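Local coordinates for protein sifA (Salmonella typhimurium, PDB 3CXB) that is required inside infected host cells for endosomal tubulation and the formation of Salmonella-induced filaments, and interacts with the host protein PLEKHM2, at residues 64-69 with 112-117; 147-152 with 161-166; 156-161 with 302-307. All coordinates share one frame; numbering follows the deposited sequence.

Three contacts illustrate how one chain combines local and distant pairings. From the N terminus, contact 1 comes first: it closes a loop of 42 residues, bringing strand 108-114, the middle strand of a five-stranded antiparallel sheet, back against helix 62-75. Contact 2 follows in series and is far more local, zipping strands 145-153 and 158-167 into a hairpin with eight residues between its segments. Contact 3 opens within that hairpin and closes 140 residues later at the end of helix 283-303, so it crosses contact 2, and the two share Pro161. Through Tyr158, which reaches Thr66, contact 3 also meets contact 1, linking both sheets to helices 62-75 and 283-303.

Contact 1 (64-69 with 112-117); sequences RLTEIF and ITQNTD
Leu65 and Ile112 supply the apolar half of this contact, their side chains meeting tip to tip from helix 62-75 and strand 108-114, with Leu65 CD1 beside Ile112 CG2 at 3.7 Å. One turn along the helix, Phe69 CD1 comes within 4.3 Å of Ile112 CD1, and the phenylalanine ring also packs on Leu98 and Ile100 of the neighbouring strand 96-101.

A second kind of meeting is polar against apolar. The side chains of Gln114 and Thr66 cross at about a right angle, the NE2 side of the amide nearest Thr66 CG2, at 3.2 Å. Gln114 also slides past Leu65, whose CD1 is 3.9 Å from Gln114 NE2. With Thr66 OG1 between the backbone N and the carbonyl carbon (chi1 72°), the methyl CG2 lies beside the backbone N and meets the amide, while OG1 bonds to Tyr158 OH and to Glu63 O.

The axes of the helix and strand segments run at 143°, 10.5 Å apart, and the segments share neither a hydrogen bond nor a salt bridge. The chemistry therefore implies that this buried helix-on-sheet pairing rests on apolar packing of Leu65, Phe69 and Ile112 and on van der Waals contact of the Gln114 amide with Leu65 and Thr66, with the threonine hydroxyl satisfied by other partners.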
loop_
_atom_site.group_PDB
_atom_site.type_symbol
_atom_site.label_atom_id
_atom_site.label_comp_id
_atom_site.label_asym_id
_atom_site.label_seq_id
_atom_site.Cartn_x
_atom_site.Cartn_y
_atom_site.Cartn_z
ATOM N N ARG A 64 4.160 6.048 -2.569
ATOM C CA ARG A 64 3.414 7.174 -3.145
ATOM C C ARG A 64 3.658 7.241 -4.661
ATOM O O ARG A 64 2.803 7.705 -5.432
ATOM C CB ARG A 64 3.833 8.474 -2.463
ATOM C CG ARG A 64 3.163 9.730 -2.993
ATOM C CD ARG A 64 1.657 9.642 -2.890
ATOM N NE ARG A 64 1.003 10.800 -3.501
ATOM C CZ ARG A 64 -0.230 10.775 -3.999
ATOM N NH1 ARG A 64 -0.756 11.868 -4.536
ATOM N NH2 ARG A 64 -0.929 9.644 -3.964
ATOM N N LEU A 65 4.835 6.780 -5.080
ATOM C CA LEU A 65 5.171 6.737 -6.499
ATOM C C LEU A 65 4.167 5.839 -7.208
ATOM O O LEU A 65 3.542 6.259 -8.177
ATOM C CB LEU A 65 6.559 6.138 -6.731
ATOM C CG LEU A 65 7.379 6.732 -7.883
ATOM C CD1 LEU A 65 8.585 5.885 -8.111
ATOM C CD2 LEU A 65 6.586 6.842 -9.133
ATOM N N THR A 66 4.016 4.603 -6.738
ATOM C CA THR A 66 3.079 3.688 -7.391
ATOM C C THR A 66 1.649 4.208 -7.384
ATOM O O THR A 66 0.938 4.057 -8.392
ATOM C CB THR A 66 3.080 2.287 -6.759
ATOM O OG1 THR A 66 2.451 2.350 -5.471
ATOM C CG2 THR A 66 4.512 1.772 -6.591
ATOM N N GLU A 67 1.224 4.837 -6.287
ATOM C CA GLU A 67 -0.146 5.339 -6.249
ATOM C C GLU A 67 -0.387 6.321 -7.369
ATOM O O GLU A 67 -1.353 6.197 -8.133
ATOM C CB GLU A 67 -0.466 6.062 -4.935
ATOM C CG GLU A 67 -0.560 5.211 -3.688
ATOM C CD GLU A 67 -0.758 6.055 -2.450
ATOM O OE1 GLU A 67 -0.920 5.470 -1.352
ATOM O OE2 GLU A 67 -0.743 7.305 -2.576
ATOM N N ILE A 68 0.496 7.306 -7.460
ATOM C CA ILE A 68 0.340 8.364 -8.439
ATOM C C ILE A 68 0.211 7.814 -9.825
ATOM O O ILE A 68 -0.518 8.358 -10.671
ATOM C CB ILE A 68 1.507 9.354 -8.392
ATOM C CG1 ILE A 68 1.615 9.948 -6.978
ATOM C CG2 ILE A 68 1.263 10.477 -9.386
ATOM C CD1 ILE A 68 2.870 10.811 -6.745
ATOM N N PHE A 69 0.918 6.718 -10.052
ATOM C CA PHE A 69 0.883 6.078 -11.347
ATOM C C PHE A 69 -0.569 5.695 -11.667
ATOM O O PHE A 69 -1.099 6.053 -12.719
ATOM C CB PHE A 69 1.764 4.831 -11.333
ATOM C CG PHE A 69 1.794 4.112 -12.640
ATOM C CD1 PHE A 69 2.534 4.615 -13.707
ATOM C CD2 PHE A 69 1.075 2.929 -12.809
ATOM C CE1 PHE A 69 2.574 3.957 -14.926
ATOM C CE2 PHE A 69 1.105 2.261 -14.026
ATOM C CZ PHE A 69 1.864 2.783 -15.094
ATOM N N ILE A 112 9.154 3.925 -14.710
ATOM C CA ILE A 112 9.385 3.851 -13.272
ATOM C C ILE A 112 9.870 2.454 -12.970
ATOM O O ILE A 112 9.170 1.477 -13.258
ATOM C CB ILE A 112 8.094 4.058 -12.458
ATOM C CG1 ILE A 112 7.630 5.516 -12.535
ATOM C CG2 ILE A 112 8.334 3.669 -11.016
ATOM C CD1 ILE A 112 6.228 5.746 -11.929
ATOM N N THR A 113 11.063 2.330 -12.402
ATOM C CA THR A 113 11.540 0.993 -12.077
ATOM C C THR A 113 11.709 0.940 -10.576
ATOM O O THR A 113 12.026 1.948 -9.947
ATOM C CB THR A 113 12.872 0.694 -12.774
ATOM O OG1 THR A 113 13.894 1.504 -12.189
ATOM C CG2 THR A 113 12.775 1.022 -14.279
ATOM N N GLN A 114 11.446 -0.223 -9.998
ATOM C CA GLN A 114 11.582 -0.377 -8.562
ATOM C C GLN A 114 12.296 -1.683 -8.290
ATOM O O GLN A 114 11.793 -2.769 -8.575
ATOM C CB GLN A 114 10.212 -0.360 -7.862
ATOM C CG GLN A 114 9.249 0.712 -8.370
ATOM C CD GLN A 114 8.084 0.971 -7.422
ATOM O OE1 GLN A 114 7.667 0.097 -6.641
ATOM N NE2 GLN A 114 7.543 2.172 -7.496
ATOM N N ASN A 115 13.492 -1.555 -7.748
ATOM C CA ASN A 115 14.318 -2.692 -7.416
ATOM C C ASN A 115 14.159 -2.951 -5.933
ATOM O O ASN A 115 13.250 -2.423 -5.303
ATOM C CB ASN A 115 15.770 -2.370 -7.764
ATOM C CG ASN A 115 15.933 -1.960 -9.210
ATOM O OD1 ASN A 115 15.702 -2.750 -10.116
ATOM N ND2 ASN A 115 16.316 -0.715 -9.434
ATOM N N THR A 116 15.056 -3.751 -5.380
ATOM C CA THR A 116 15.021 -4.104 -3.966
ATOM C C THR A 116 15.354 -2.996 -2.977
ATOM O O THR A 116 14.824 -2.974 -1.869
ATOM C CB THR A 116 15.981 -5.259 -3.690
ATOM O OG1 THR A 116 17.275 -4.934 -4.225
ATOM C CG2 THR A 116 15.472 -6.541 -4.340
ATOM N N ASP A 117 16.232 -2.084 -3.373
ATOM C CA ASP A 117 16.648 -1.006 -2.484
ATOM C C ASP A 117 16.475 0.405 -3.013
ATOM O O ASP A 117 16.587 1.366 -2.262
ATOM C CB ASP A 117 18.112 -1.194 -2.118
ATOM C CG ASP A 117 18.309 -1.369 -0.651
ATOM O OD1 ASP A 117 19.450 -1.680 -0.249
ATOM O OD2 ASP A 117 17.314 -1.192 0.093
#

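Contact 2 (147-152 with 161-166); sequences MIKRRY and PSTLCL
Lys149 lays its extended chain alongside Cys165, two residues beyond its nearest neighbour Thr163. The lysine CG is turned beside its own backbone N (chi1 -69°), and from there the aliphatic stem runs past the thiol, with Lys149 CD 3.6 Å from Cys165 SG. On the way it crosses the threonine, Lys149 CB standing 3.6 Å from Thr163 OG1. Met147 shares this face, touching Cys165 CB with its CG.

On the other face Ile148 CG1 meets Leu164 CD2 at 4.0 Å and, beside it, Ile148 CG2 rests 3.7 Å from Pro161 CB, these two side chains pointing the same way. Arg151 takes a different route: with its CG held between the backbone N and carbonyl carbon (chi1 63°), CG and NE both pass 3.5 Å from Ser162 CB, the chain bending at chi3.

Backbone bonds zip the antiparallel strands. Met147 and Cys165 form the regular pair, Met147 N to Cys165 O at 2.7 Å and Cys165 N to Met147 O at 2.9 Å. At the bulge Lys149 N donates to Thr163 O and Lys149 O accepts from Ser162 N, each at 3.0 Å. Ser162 and Thr163 thus both face Lys149, a classic beta bulge, and both their hydroxyls bond to Asp93.

In the fold this is a hairpin in which strand 158-167 is flanked by strand 174-177 on its far edge, while Ile148 and Pro161 pack against helix 283-303.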
loop_
_atom_site.group_PDB
_atom_site.type_symbol
_atom_site.label_atom_id
_atom_site.label_comp_id
_atom_site.label_asym_id
_atom_site.label_seq_id
_atom_site.Cartn_x
_atom_site.Cartn_y
_atom_site.Cartn_z
ATOM N N MET A 147 12.074 -8.216 3.108
ATOM C CA MET A 147 11.446 -7.313 2.154
ATOM C C MET A 147 10.273 -8.029 1.508
ATOM O O MET A 147 10.053 -9.218 1.733
ATOM C CB MET A 147 12.428 -6.905 1.065
ATOM C CG MET A 147 12.794 -8.067 0.179
ATOM S SD MET A 147 13.255 -7.586 -1.479
ATOM C CE MET A 147 15.096 -7.728 -1.320
ATOM N N ILE A 148 9.532 -7.298 0.689
ATOM C CA ILE A 148 8.385 -7.859 0.009
ATOM C C ILE A 148 8.443 -7.472 -1.443
ATOM O O ILE A 148 8.368 -6.288 -1.767
ATOM C CB ILE A 148 7.052 -7.316 0.569
ATOM C CG1 ILE A 148 6.876 -7.717 2.027
ATOM C CG2 ILE A 148 5.885 -7.869 -0.233
ATOM C CD1 ILE A 148 5.601 -7.160 2.631
ATOM N N LYS A 149 8.591 -8.468 -2.310
ATOM C CA LYS A 149 8.606 -8.231 -3.744
ATOM C C LYS A 149 7.152 -8.241 -4.194
ATOM O O LYS A 149 6.265 -8.646 -3.439
ATOM C CB LYS A 149 9.418 -9.307 -4.460
ATOM C CG LYS A 149 10.903 -9.195 -4.162
ATOM C CD LYS A 149 11.727 -10.287 -4.828
ATOM C CE LYS A 149 13.192 -10.229 -4.373
ATOM N NZ LYS A 149 14.024 -11.347 -4.912
ATOM N N ARG A 150 6.890 -7.773 -5.408
ATOM C CA ARG A 150 5.510 -7.741 -5.860
ATOM C C ARG A 150 5.339 -7.678 -7.370
ATOM O O ARG A 150 6.208 -7.186 -8.077
ATOM C CB ARG A 150 4.806 -6.554 -5.211
ATOM C CG ARG A 150 5.367 -5.201 -5.642
ATOM C CD ARG A 150 4.953 -4.076 -4.693
ATOM N NE ARG A 150 5.957 -3.803 -3.665
ATOM C CZ ARG A 150 5.675 -3.623 -2.378
ATOM N NH1 ARG A 150 6.646 -3.371 -1.510
ATOM N NH2 ARG A 150 4.418 -3.712 -1.957
ATOM N N ARG A 151 4.205 -8.188 -7.849
ATOM C CA ARG A 151 3.889 -8.204 -9.281
ATOM C C ARG A 151 2.442 -7.735 -9.470
ATOM O O ARG A 151 1.602 -7.931 -8.598
ATOM C CB ARG A 151 4.090 -9.612 -9.848
ATOM C CG ARG A 151 3.171 -10.670 -9.248
ATOM C CD ARG A 151 3.428 -12.066 -9.839
ATOM N NE ARG A 151 4.673 -12.665 -9.353
ATOM C CZ ARG A 151 5.760 -12.864 -10.092
ATOM N NH1 ARG A 151 6.833 -13.419 -9.550
ATOM N NH2 ARG A 151 5.776 -12.513 -11.375
ATOM N N TYR A 152 2.166 -7.096 -10.600
ATOM C CA TYR A 152 0.842 -6.563 -10.895
ATOM C C TYR A 152 -0.300 -7.557 -10.750
ATOM O O TYR A 152 -0.212 -8.682 -11.233
ATOM C CB TYR A 152 0.832 -6.007 -12.310
ATOM C CG TYR A 152 -0.501 -5.469 -12.750
ATOM C CD1 TYR A 152 -0.947 -4.222 -12.320
ATOM C CD2 TYR A 152 -1.316 -6.201 -13.603
ATOM C CE1 TYR A 152 -2.166 -3.708 -12.728
ATOM C CE2 TYR A 152 -2.544 -5.701 -14.014
ATOM C CZ TYR A 152 -2.963 -4.448 -13.575
ATOM O OH TYR A 152 -4.169 -3.942 -14.001
ATOM N N PRO A 161 1.738 -7.800 -2.988
ATOM C CA PRO A 161 2.790 -8.649 -2.426
ATOM C C PRO A 161 2.863 -10.036 -3.083
ATOM O O PRO A 161 2.083 -10.917 -2.741
ATOM C CB PRO A 161 2.398 -8.731 -0.950
ATOM C CG PRO A 161 1.738 -7.440 -0.717
ATOM C CD PRO A 161 0.874 -7.285 -1.916
ATOM N N SER A 162 3.786 -10.248 -4.016
ATOM C CA SER A 162 3.867 -11.567 -4.648
ATOM C C SER A 162 4.692 -12.566 -3.840
ATOM O O SER A 162 4.235 -13.680 -3.603
ATOM C CB SER A 162 4.422 -11.469 -6.070
ATOM O OG SER A 162 5.785 -11.135 -6.068
ATOM N N THR A 163 5.895 -12.183 -3.411
ATOM C CA THR A 163 6.729 -13.091 -2.619
ATOM C C THR A 163 7.421 -12.379 -1.454
ATOM O O THR A 163 7.823 -11.217 -1.560
ATOM C CB THR A 163 7.822 -13.755 -3.475
ATOM O OG1 THR A 163 8.820 -12.785 -3.786
ATOM C CG2 THR A 163 7.246 -14.299 -4.788
ATOM N N LEU A 164 7.567 -13.091 -0.344
ATOM C CA LEU A 164 8.209 -12.553 0.851
ATOM C C LEU A 164 9.683 -12.952 0.918
ATOM O O LEU A 164 10.011 -14.131 0.865
ATOM C CB LEU A 164 7.481 -13.064 2.097
ATOM C CG LEU A 164 7.979 -12.711 3.502
ATOM C CD1 LEU A 164 9.337 -13.307 3.720
ATOM C CD2 LEU A 164 8.045 -11.201 3.692
ATOM N N CYS A 165 10.570 -11.974 1.046
ATOM C CA CYS A 165 11.993 -12.277 1.131
ATOM C C CYS A 165 12.566 -12.034 2.527
ATOM O O CYS A 165 12.524 -10.920 3.040
ATOM C CB CYS A 165 12.776 -11.453 0.112
ATOM S SG CYS A 165 12.461 -11.871 -1.626
ATOM N N LEU A 166 13.092 -13.094 3.130
ATOM C CA LEU A 166 13.682 -13.024 4.460
ATOM C C LEU A 166 15.186 -13.233 4.384
ATOM O O LEU A 166 15.689 -13.908 3.485
ATOM C CB LEU A 166 13.100 -14.107 5.360
ATOM C CG LEU A 166 11.635 -14.035 5.774
ATOM C CD1 LEU A 166 11.275 -15.319 6.522
ATOM C CD2 LEU A 166 11.399 -12.809 6.640
#

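Contact 3 (156-161 with 302-307); sequences VDYPLP and IFRIDP
Arg304 NH1 is gripped by two backbone carbonyls: Ala301 O, near the end of helix 283-303, and, more weakly, Val156 O across the contact, at 3.3 Å and near the guanidinium plane. The other terminal nitrogen takes part through solvent, as a water donates to Asp157 O at 2.7 Å and accepts from Arg304 NH2 at 2.9 Å.

The same guanidinium lies flat on Tyr158, with centres 3.8 Å apart and planes 19° from parallel, a stacked arrangement. Bends in the arginine chain at chi2 (54°) and chi3 (47°) swing the group over the ring, and also bring Arg304 CD above the same face in a CH-pi contact, 4.0 Å from the ring centroid. Pro159 CD touches the opposite face of the tyrosine, toward its rim.

An apolar touch completes the contact, Val156 CG1 to Ile302 CG1 at 3.5 Å.

The arrangement joins a hairpin bulge to a helix-to-helix junction. Asp157 and Tyr158 form a G1 beta bulge opposite Ser153 in the hairpin of strands 145-153 and 158-167, whereas Arg304, with positive phi, lies just past the end of helix 283-303, shortly before Asp306 N-caps helix 307-324: a hairpin turn docked on a helix-to-helix corner.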
loop_
_atom_site.group_PDB
_atom_site.type_symbol
_atom_site.label_atom_id
_atom_site.label_comp_id
_atom_site.label_asym_id
_atom_site.label_seq_id
_atom_site.Cartn_x
_atom_site.Cartn_y
_atom_site.Cartn_z
ATOM N N VAL A 156 -7.053 -6.317 -8.412
ATOM C CA VAL A 156 -7.047 -5.116 -7.591
ATOM C C VAL A 156 -6.557 -3.929 -8.434
ATOM O O VAL A 156 -6.628 -2.774 -8.000
ATOM C CB VAL A 156 -6.103 -5.275 -6.408
ATOM C CG1 VAL A 156 -6.690 -6.208 -5.394
ATOM C CG2 VAL A 156 -4.771 -5.803 -6.898
ATOM N N ASP A 157 -6.090 -4.234 -9.648
ATOM C CA ASP A 157 -5.534 -3.250 -10.582
ATOM C C ASP A 157 -4.467 -2.446 -9.849
ATOM O O ASP A 157 -4.510 -1.220 -9.763
ATOM C CB ASP A 157 -6.614 -2.335 -11.118
ATOM C CG ASP A 157 -6.083 -1.369 -12.132
ATOM O OD1 ASP A 157 -4.934 -1.548 -12.591
ATOM O OD2 ASP A 157 -6.816 -0.429 -12.480
ATOM N N TYR A 158 -3.492 -3.171 -9.324
ATOM C CA TYR A 158 -2.421 -2.570 -8.567
ATOM C C TYR A 158 -1.442 -3.682 -8.257
ATOM O O TYR A 158 -1.828 -4.853 -8.234
ATOM C CB TYR A 158 -2.972 -2.055 -7.248
ATOM C CG TYR A 158 -2.132 -0.983 -6.611
ATOM C CD1 TYR A 158 -2.237 0.345 -7.029
ATOM C CD2 TYR A 158 -1.267 -1.280 -5.562
ATOM C CE1 TYR A 158 -1.510 1.356 -6.414
ATOM C CE2 TYR A 158 -0.533 -0.276 -4.933
ATOM C CZ TYR A 158 -0.660 1.046 -5.364
ATOM O OH TYR A 158 0.036 2.065 -4.736
ATOM N N PRO A 159 -0.162 -3.356 -8.022
ATOM C CA PRO A 159 0.738 -4.467 -7.713
ATOM C C PRO A 159 0.488 -4.919 -6.281
ATOM O O PRO A 159 0.166 -4.108 -5.409
ATOM C CB PRO A 159 2.121 -3.860 -7.922
ATOM C CG PRO A 159 1.908 -2.419 -7.663
ATOM C CD PRO A 159 0.593 -2.127 -8.301
ATOM N N LEU A 160 0.598 -6.220 -6.040
ATOM C CA LEU A 160 0.369 -6.731 -4.696
ATOM C C LEU A 160 1.505 -7.661 -4.300
ATOM O O LEU A 160 2.169 -8.261 -5.160
ATOM C CB LEU A 160 -0.989 -7.462 -4.618
ATOM C CG LEU A 160 -1.162 -8.917 -5.099
ATOM C CD1 LEU A 160 -0.423 -9.132 -6.428
ATOM C CD2 LEU A 160 -0.611 -9.887 -4.064
ATOM N N PRO A 161 1.738 -7.800 -2.988
ATOM C CA PRO A 161 2.790 -8.649 -2.426
ATOM C C PRO A 161 2.863 -10.036 -3.083
ATOM O O PRO A 161 2.083 -10.917 -2.741
ATOM C CB PRO A 161 2.398 -8.731 -0.950
ATOM C CG PRO A 161 1.738 -7.440 -0.717
ATOM C CD PRO A 161 0.874 -7.285 -1.916
ATOM N N ILE A 302 -5.794 -3.176 -2.250
ATOM C CA ILE A 302 -7.222 -3.267 -2.557
ATOM C C ILE A 302 -7.996 -1.973 -2.397
ATOM O O ILE A 302 -8.598 -1.488 -3.350
ATOM C CB ILE A 302 -7.917 -4.348 -1.689
ATOM C CG1 ILE A 302 -7.353 -5.725 -2.035
ATOM C CG2 ILE A 302 -9.434 -4.318 -1.910
ATOM C CD1 ILE A 302 -7.643 -6.738 -0.978
ATOM N N PHE A 303 -7.972 -1.409 -1.199
ATOM C CA PHE A 303 -8.727 -0.189 -0.946
ATOM C C PHE A 303 -7.998 1.104 -1.265
ATOM O O PHE A 303 -8.609 2.184 -1.262
ATOM C CB PHE A 303 -9.200 -0.162 0.516
ATOM C CG PHE A 303 -9.872 -1.432 0.953
ATOM C CD1 PHE A 303 -9.111 -2.531 1.338
ATOM C CD2 PHE A 303 -11.255 -1.564 0.882
ATOM C CE1 PHE A 303 -9.708 -3.733 1.649
ATOM C CE2 PHE A 303 -11.862 -2.763 1.193
ATOM C CZ PHE A 303 -11.085 -3.856 1.570
ATOM N N ARG A 304 -6.703 0.999 -1.551
ATOM C CA ARG A 304 -5.887 2.171 -1.852
ATOM C C ARG A 304 -5.991 3.165 -0.704
ATOM O O ARG A 304 -6.239 4.361 -0.901
ATOM C CB ARG A 304 -6.330 2.843 -3.145
ATOM C CG ARG A 304 -5.175 3.478 -3.890
ATOM C CD ARG A 304 -4.024 2.457 -4.137
ATOM N NE ARG A 304 -4.495 1.168 -4.658
ATOM C CZ ARG A 304 -5.033 0.988 -5.863
ATOM N NH1 ARG A 304 -5.445 -0.212 -6.233
ATOM N NH2 ARG A 304 -5.137 1.995 -6.716
ATOM N N ILE A 305 -5.815 2.629 0.498
ATOM C CA ILE A 305 -5.849 3.373 1.744
ATOM C C ILE A 305 -4.687 2.847 2.552
ATOM O O ILE A 305 -4.399 1.649 2.537
ATOM C CB ILE A 305 -7.124 3.085 2.545
ATOM C CG1 ILE A 305 -8.331 3.668 1.823
ATOM C CG2 ILE A 305 -6.990 3.647 3.974
ATOM C CD1 ILE A 305 -9.580 3.630 2.665
ATOM N N ASP A 306 -4.014 3.725 3.268
ATOM C CA ASP A 306 -2.887 3.276 4.062
ATOM C C ASP A 306 -3.413 2.980 5.468
ATOM O O ASP A 306 -3.724 3.888 6.241
ATOM C CB ASP A 306 -1.804 4.369 4.072
ATOM C CG ASP A 306 -0.543 3.953 4.811
ATOM O OD1 ASP A 306 0.421 4.754 4.808
ATOM O OD2 ASP A 306 -0.507 2.842 5.397
ATOM N N PRO A 307 -3.544 1.698 5.803
ATOM C CA PRO A 307 -4.032 1.310 7.120
ATOM C C PRO A 307 -3.253 1.943 8.272
ATOM O O PRO A 307 -3.815 2.169 9.347
ATOM C CB PRO A 307 -3.924 -0.214 7.090
ATOM C CG PRO A 307 -2.876 -0.477 6.034
ATOM C CD PRO A 307 -3.251 0.517 4.985
HETATM O O HOH W 1 -6.166 0.799 -9.194
#